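Local coordinates for p-nitrophenyl phosphatase (Pho2) (Archaeoglobus fulgidus, PDB 3QGM), which is probably a phosphatase of the haloacid dehalogenase (HAD) superfamily and binds a calcium ion, at residues A[212-224]-A[241-253]. Numbering follows the deposited sequence. Where two conformers were deposited one is given.
Sequences DQIDVDVAAGKAI and LDQMIERHGLKPD. With CA (calcium ion), chain E.
Asp253 OD2 is gripped twice: Thr228 N donates to it from strand 227-231, and a water donates over 2.8 Å. That water also accepts from Lys222 NZ at 3.0 Å, so it bridges opposite charges that do not form a direct salt bridge. Deeper in, the contact is apolar. Ile214 carries most of it: its two branches divide, CG2 meeting Leu250 CB at 3.6 Å while CD1 reaches Pro252 CD at 4.0 Å and Ile245 CG1. With CG1 beside the backbone N (chi1 -59°), CG2 lies anti to the backbone N, turned to Leu250. Leu250 extends the other way, past Ile214, and sets CD1 3.7 Å from Ala219 CB; Val218 CG2 packs on Pro252 CB. Beside this patch, Asp215 CB lies 3.5 Å from the centroid of the His248 ring, 19° off its normal, a CH-pi contact. The carboxylate stacks nearly flat on the ring, planes 12° apart, and Arg247 CG covers the opposite face. An alanine at His248 would probably take away the surface on which Asp215 lies and leave its carboxylate freer to turn. From the first turn of helix 214-224, Asp217 OD2 accepts from N-cap Gln213 N at 3.0 Å through its anti lone pair, tying the helix to the loop whose Asp212 OD1 binds calcium at 2.3 Å, alongside Asp14 and Asp16. The contact thus packs the helix after a metal-ligand loop of this HAD Rossmann-like domain against the segment leading into edge strand 254-256: greasy within, flanked by a Lys222-Asp253 water bridge and the His248 stack.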
loop_
_atom_site.group_PDB
_atom_site.type_symbol
_atom_site.label_atom_id
_atom_site.label_comp_id
_atom_site.label_asym_id
_atom_site.label_seq_id
_atom_site.Cartn_x
_atom_site.Cartn_y
_atom_site.Cartn_z
ATOM N N ASP A 212 -23.885 -3.572 10.655
ATOM C CA ASP A 212 -23.153 -4.250 11.715
ATOM C C ASP A 212 -21.852 -3.574 12.057
ATOM O O ASP A 212 -21.210 -4.021 12.970
ATOM C CB ASP A 212 -22.909 -5.744 11.387
ATOM C CG ASP A 212 -21.883 -5.958 10.274
ATOM O OD1 ASP A 212 -21.780 -5.122 9.359
ATOM O OD2 ASP A 212 -21.202 -7.000 10.305
ATOM N N GLN A 213 -21.481 -2.510 11.332
ATOM C CA GLN A 213 -20.228 -1.759 11.553
ATOM C C GLN A 213 -20.455 -0.263 11.788
ATOM O O GLN A 213 -21.027 0.467 10.950
ATOM C CB GLN A 213 -19.287 -1.938 10.362
ATOM C CG GLN A 213 -18.789 -3.353 10.184
ATOM C CD GLN A 213 -17.715 -3.460 9.103
ATOM O OE1 GLN A 213 -16.547 -3.637 9.403
ATOM N NE2 GLN A 213 -18.120 -3.396 7.856
ATOM N N ILE A 214 -19.951 0.215 12.922
ATOM C CA ILE A 214 -20.096 1.626 13.299
ATOM C C ILE A 214 -19.387 2.518 12.324
ATOM O O ILE A 214 -19.953 3.491 11.821
ATOM C CB ILE A 214 -19.530 1.866 14.648
ATOM C CG1 ILE A 214 -20.255 0.968 15.652
ATOM C CG2 ILE A 214 -19.564 3.435 15.002
ATOM C CD1 ILE A 214 -21.122 1.656 16.629
ATOM N N ASP A 215 -18.151 2.171 12.010
ATOM C CA ASP A 215 -17.334 2.958 11.078
ATOM C C ASP A 215 -17.702 2.814 9.622
ATOM O O ASP A 215 -17.156 3.503 8.796
ATOM C CB ASP A 215 -15.862 2.578 11.208
ATOM C CG ASP A 215 -15.594 1.144 10.835
ATOM O OD1 ASP A 215 -14.548 0.900 10.236
ATOM O OD2 ASP A 215 -16.406 0.272 11.170
ATOM N N VAL A 216 -18.607 1.903 9.290
ATOM C CA VAL A 216 -19.058 1.800 7.921
ATOM C C VAL A 216 -20.520 2.237 7.836
ATOM O O VAL A 216 -20.871 3.235 7.187
ATOM C CB VAL A 216 -18.831 0.352 7.424
ATOM C CG1 VAL A 216 -19.426 0.131 6.048
ATOM C CG2 VAL A 216 -17.270 0.031 7.448
ATOM N N ASP A 217 -21.361 1.479 8.509
ATOM C CA ASP A 217 -22.803 1.634 8.366
ATOM C C ASP A 217 -23.332 2.837 9.142
ATOM O O ASP A 217 -24.110 3.614 8.602
ATOM C CB ASP A 217 -23.478 0.358 8.822
ATOM C CG ASP A 217 -22.977 -0.825 8.031
ATOM O OD1 ASP A 217 -23.281 -0.809 6.819
ATOM O OD2 ASP A 217 -22.210 -1.674 8.589
ATOM N N VAL A 218 -22.901 2.985 10.383
ATOM C CA VAL A 218 -23.316 4.172 11.162
ATOM C C VAL A 218 -22.735 5.443 10.578
ATOM O O VAL A 218 -23.457 6.435 10.462
ATOM C CB VAL A 218 -23.041 4.048 12.646
ATOM C CG1 VAL A 218 -23.550 5.299 13.367
ATOM C CG2 VAL A 218 -23.748 2.817 13.161
ATOM N N ALA A 219 -21.482 5.409 10.121
ATOM C CA ALA A 219 -20.883 6.610 9.495
ATOM C C ALA A 219 -21.654 6.987 8.245
ATOM O O ALA A 219 -21.865 8.178 7.945
ATOM C CB ALA A 219 -19.395 6.391 9.137
ATOM N N ALA A 220 -22.065 5.969 7.502
ATOM C CA ALA A 220 -22.771 6.178 6.258
ATOM C C ALA A 220 -24.104 6.927 6.533
ATOM O O ALA A 220 -24.439 7.893 5.841
ATOM C CB ALA A 220 -23.001 4.835 5.542
ATOM N N GLY A 221 -24.829 6.499 7.559
ATOM C CA GLY A 221 -26.083 7.116 7.942
ATOM C C GLY A 221 -25.968 8.569 8.428
ATOM O O GLY A 221 -26.781 9.423 8.061
ATOM N N LYS A 222 -24.963 8.860 9.235
ATOM C CA LYS A 222 -24.764 10.233 9.700
ATOM C C LYS A 222 -24.519 11.187 8.530
ATOM O O LYS A 222 -25.027 12.312 8.516
ATOM C CB LYS A 222 -23.594 10.304 10.663
ATOM C CG LYS A 222 -23.750 9.426 11.876
ATOM C CD LYS A 222 -24.130 10.197 13.070
ATOM C CE LYS A 222 -24.285 9.307 14.294
ATOM N NZ LYS A 222 -25.285 9.955 15.218
ATOM N N ALA A 223 -23.785 10.712 7.535
ATOM C CA ALA A 223 -23.380 11.562 6.441
ATOM C C ALA A 223 -24.556 11.993 5.561
ATOM O O ALA A 223 -24.533 13.113 5.034
ATOM C CB ALA A 223 -22.294 10.878 5.613
ATOM N N ILE A 224 -25.588 11.154 5.422
ATOM C CA ILE A 224 -26.778 11.557 4.648
ATOM C C ILE A 224 -27.913 12.073 5.564
ATOM O O ILE A 224 -28.984 12.443 5.088
ATOM C CB ILE A 224 -27.292 10.456 3.629
ATOM C CG1 ILE A 224 -27.325 9.053 4.208
ATOM C CG2 ILE A 224 -26.372 10.346 2.418
ATOM C CD1 ILE A 224 -28.079 8.900 5.376
ATOM N N LEU A 241 -19.123 -3.559 21.764
ATOM C CA LEU A 241 -19.895 -2.367 21.375
ATOM C C LEU A 241 -19.281 -1.080 21.949
ATOM O O LEU A 241 -18.992 -0.123 21.206
ATOM C CB LEU A 241 -21.363 -2.518 21.804
ATOM C CG LEU A 241 -22.245 -1.280 21.621
ATOM C CD1 LEU A 241 -22.280 -0.821 20.152
ATOM C CD2 LEU A 241 -23.650 -1.527 22.174
ATOM N N ASP A 242 -19.039 -1.064 23.257
ATOM C CA ASP A 242 -18.449 0.140 23.910
ATOM C C ASP A 242 -17.121 0.493 23.268
ATOM O O ASP A 242 -16.834 1.652 22.971
ATOM C CB ASP A 242 -18.244 -0.082 25.408
ATOM C CG ASP A 242 -19.536 -0.383 26.142
ATOM O OD1 ASP A 242 -20.500 0.411 26.032
ATOM O OD2 ASP A 242 -19.574 -1.410 26.864
ATOM N N GLN A 243 -16.351 -0.540 22.992
ATOM C CA GLN A 243 -15.028 -0.387 22.419
ATOM C C GLN A 243 -15.113 0.202 21.000
ATOM O O GLN A 243 -14.328 1.083 20.629
ATOM C CB GLN A 243 -14.356 -1.751 22.365
ATOM C CG GLN A 243 -14.193 -2.501 23.710
ATOM C CD GLN A 243 -15.395 -2.490 24.684
ATOM O OE1 GLN A 243 -16.506 -2.898 24.339
ATOM N NE2 GLN A 243 -15.140 -2.073 25.939
HETATM N N MSE A 244 -16.079 -0.279 20.215
HETATM C CA MSE A 244 -16.281 0.217 18.866
HETATM C C MSE A 244 -16.782 1.670 18.853
HETATM O O MSE A 244 -16.331 2.496 18.043
HETATM C CB MSE A 244 -17.276 -0.688 18.152
HETATM C CG MSE A 244 -16.730 -2.086 17.806
HETATM SE SE MSE A 244 -15.057 -2.033 16.775
HETATM C CE MSE A 244 -14.872 -3.960 16.476
ATOM N N ILE A 245 -17.719 1.984 19.752
ATOM C CA ILE A 245 -18.186 3.369 19.921
ATOM C C ILE A 245 -16.971 4.305 20.198
ATOM O O ILE A 245 -16.797 5.336 19.525
ATOM C CB ILE A 245 -19.297 3.464 21.025
ATOM C CG1 ILE A 245 -20.608 2.868 20.488
ATOM C CG2 ILE A 245 -19.493 4.920 21.504
ATOM C CD1 ILE A 245 -21.633 2.494 21.543
ATOM N N GLU A 246 -16.114 3.907 21.134
ATOM C CA GLU A 246 -14.924 4.718 21.499
ATOM C C GLU A 246 -13.961 4.769 20.325
ATOM O O GLU A 246 -13.535 5.835 19.918
ATOM C CB GLU A 246 -14.183 4.153 22.727
ATOM C CG GLU A 246 -14.446 4.858 24.053
ATOM C CD GLU A 246 -13.774 6.248 24.167
ATOM O OE1 GLU A 246 -14.212 7.030 25.042
ATOM O OE2 GLU A 246 -12.829 6.565 23.390
ATOM N N ARG A 247 -13.630 3.600 19.794
ATOM C CA ARG A 247 -12.757 3.468 18.633
ATOM C C ARG A 247 -13.150 4.425 17.482
ATOM O O ARG A 247 -12.313 5.161 16.945
ATOM C CB ARG A 247 -12.810 2.009 18.175
ATOM C CG ARG A 247 -12.052 1.657 16.897
ATOM C CD ARG A 247 -10.629 1.232 17.166
ATOM N NE ARG A 247 -10.526 0.109 18.103
ATOM C CZ ARG A 247 -10.794 -1.162 17.807
ATOM N NH1 ARG A 247 -10.644 -2.105 18.739
ATOM N NH2 ARG A 247 -11.222 -1.507 16.594
ATOM N N HIS A 248 -14.429 4.429 17.114
ATOM C CA HIS A 248 -14.816 5.151 15.920
ATOM C C HIS A 248 -15.375 6.560 16.197
ATOM O O HIS A 248 -15.501 7.368 15.269
ATOM C CB HIS A 248 -15.729 4.274 15.085
ATOM C CG HIS A 248 -15.126 2.935 14.760
ATOM N ND1 HIS A 248 -13.986 2.794 13.989
ATOM C CD2 HIS A 248 -15.499 1.678 15.111
ATOM C CE1 HIS A 248 -13.693 1.510 13.868
ATOM N NE2 HIS A 248 -14.596 0.809 14.537
ATOM N N GLY A 249 -15.649 6.869 17.466
ATOM C CA GLY A 249 -16.181 8.180 17.842
ATOM C C GLY A 249 -17.551 8.482 17.249
ATOM O O GLY A 249 -17.865 9.646 16.957
ATOM N N LEU A 250 -18.343 7.421 17.037
ATOM C CA LEU A 250 -19.726 7.497 16.568
ATOM C C LEU A 250 -20.634 6.602 17.430
ATOM O O LEU A 250 -20.212 5.556 17.942
ATOM C CB LEU A 250 -19.820 7.014 15.123
ATOM C CG LEU A 250 -19.110 7.805 14.039
ATOM C CD1 LEU A 250 -19.312 7.095 12.748
ATOM C CD2 LEU A 250 -19.637 9.233 13.948
ATOM N N LYS A 251 -21.880 7.037 17.585
ATOM C CA LYS A 251 -22.912 6.265 18.256
ATOM C C LYS A 251 -24.056 6.087 17.296
ATOM O O LYS A 251 -24.458 7.062 16.638
ATOM C CB LYS A 251 -23.478 7.012 19.469
ATOM C CG LYS A 251 -22.647 6.946 20.731
ATOM C CD LYS A 251 -23.533 7.064 21.981
ATOM C CE LYS A 251 -24.499 8.244 21.908
ATOM N NZ LYS A 251 -25.904 7.815 22.224
ATOM N N PRO A 252 -24.624 4.868 17.250
ATOM C CA PRO A 252 -25.864 4.664 16.507
ATOM C C PRO A 252 -27.054 5.258 17.279
ATOM O O PRO A 252 -26.963 5.427 18.464
ATOM C CB PRO A 252 -25.978 3.130 16.427
ATOM C CG PRO A 252 -25.332 2.640 17.704
ATOM C CD PRO A 252 -24.232 3.671 18.024
ATOM N N ASP A 253 -28.133 5.598 16.589
ATOM C CA ASP A 253 -29.374 5.989 17.250
ATOM C C ASP A 253 -30.026 4.823 18.025
ATOM O O ASP A 253 -30.639 5.045 19.075
ATOM C CB ASP A 253 -30.344 6.581 16.234
ATOM C CG ASP A 253 -29.793 7.829 15.580
ATOM O OD1 ASP A 253 -29.300 8.712 16.309
ATOM O OD2 ASP A 253 -29.802 7.933 14.351
HETATM CA CA CA E . -21.632 -5.470 7.119
HETATM O O HOH W 1 -19.882 -6.897 8.046
HETATM O O HOH W 2 -20.851 -3.488 6.989
HETATM O O HOH W 3 -27.207 8.503 13.495
HETATM O O HOH W 4 -20.365 -5.870 5.184
#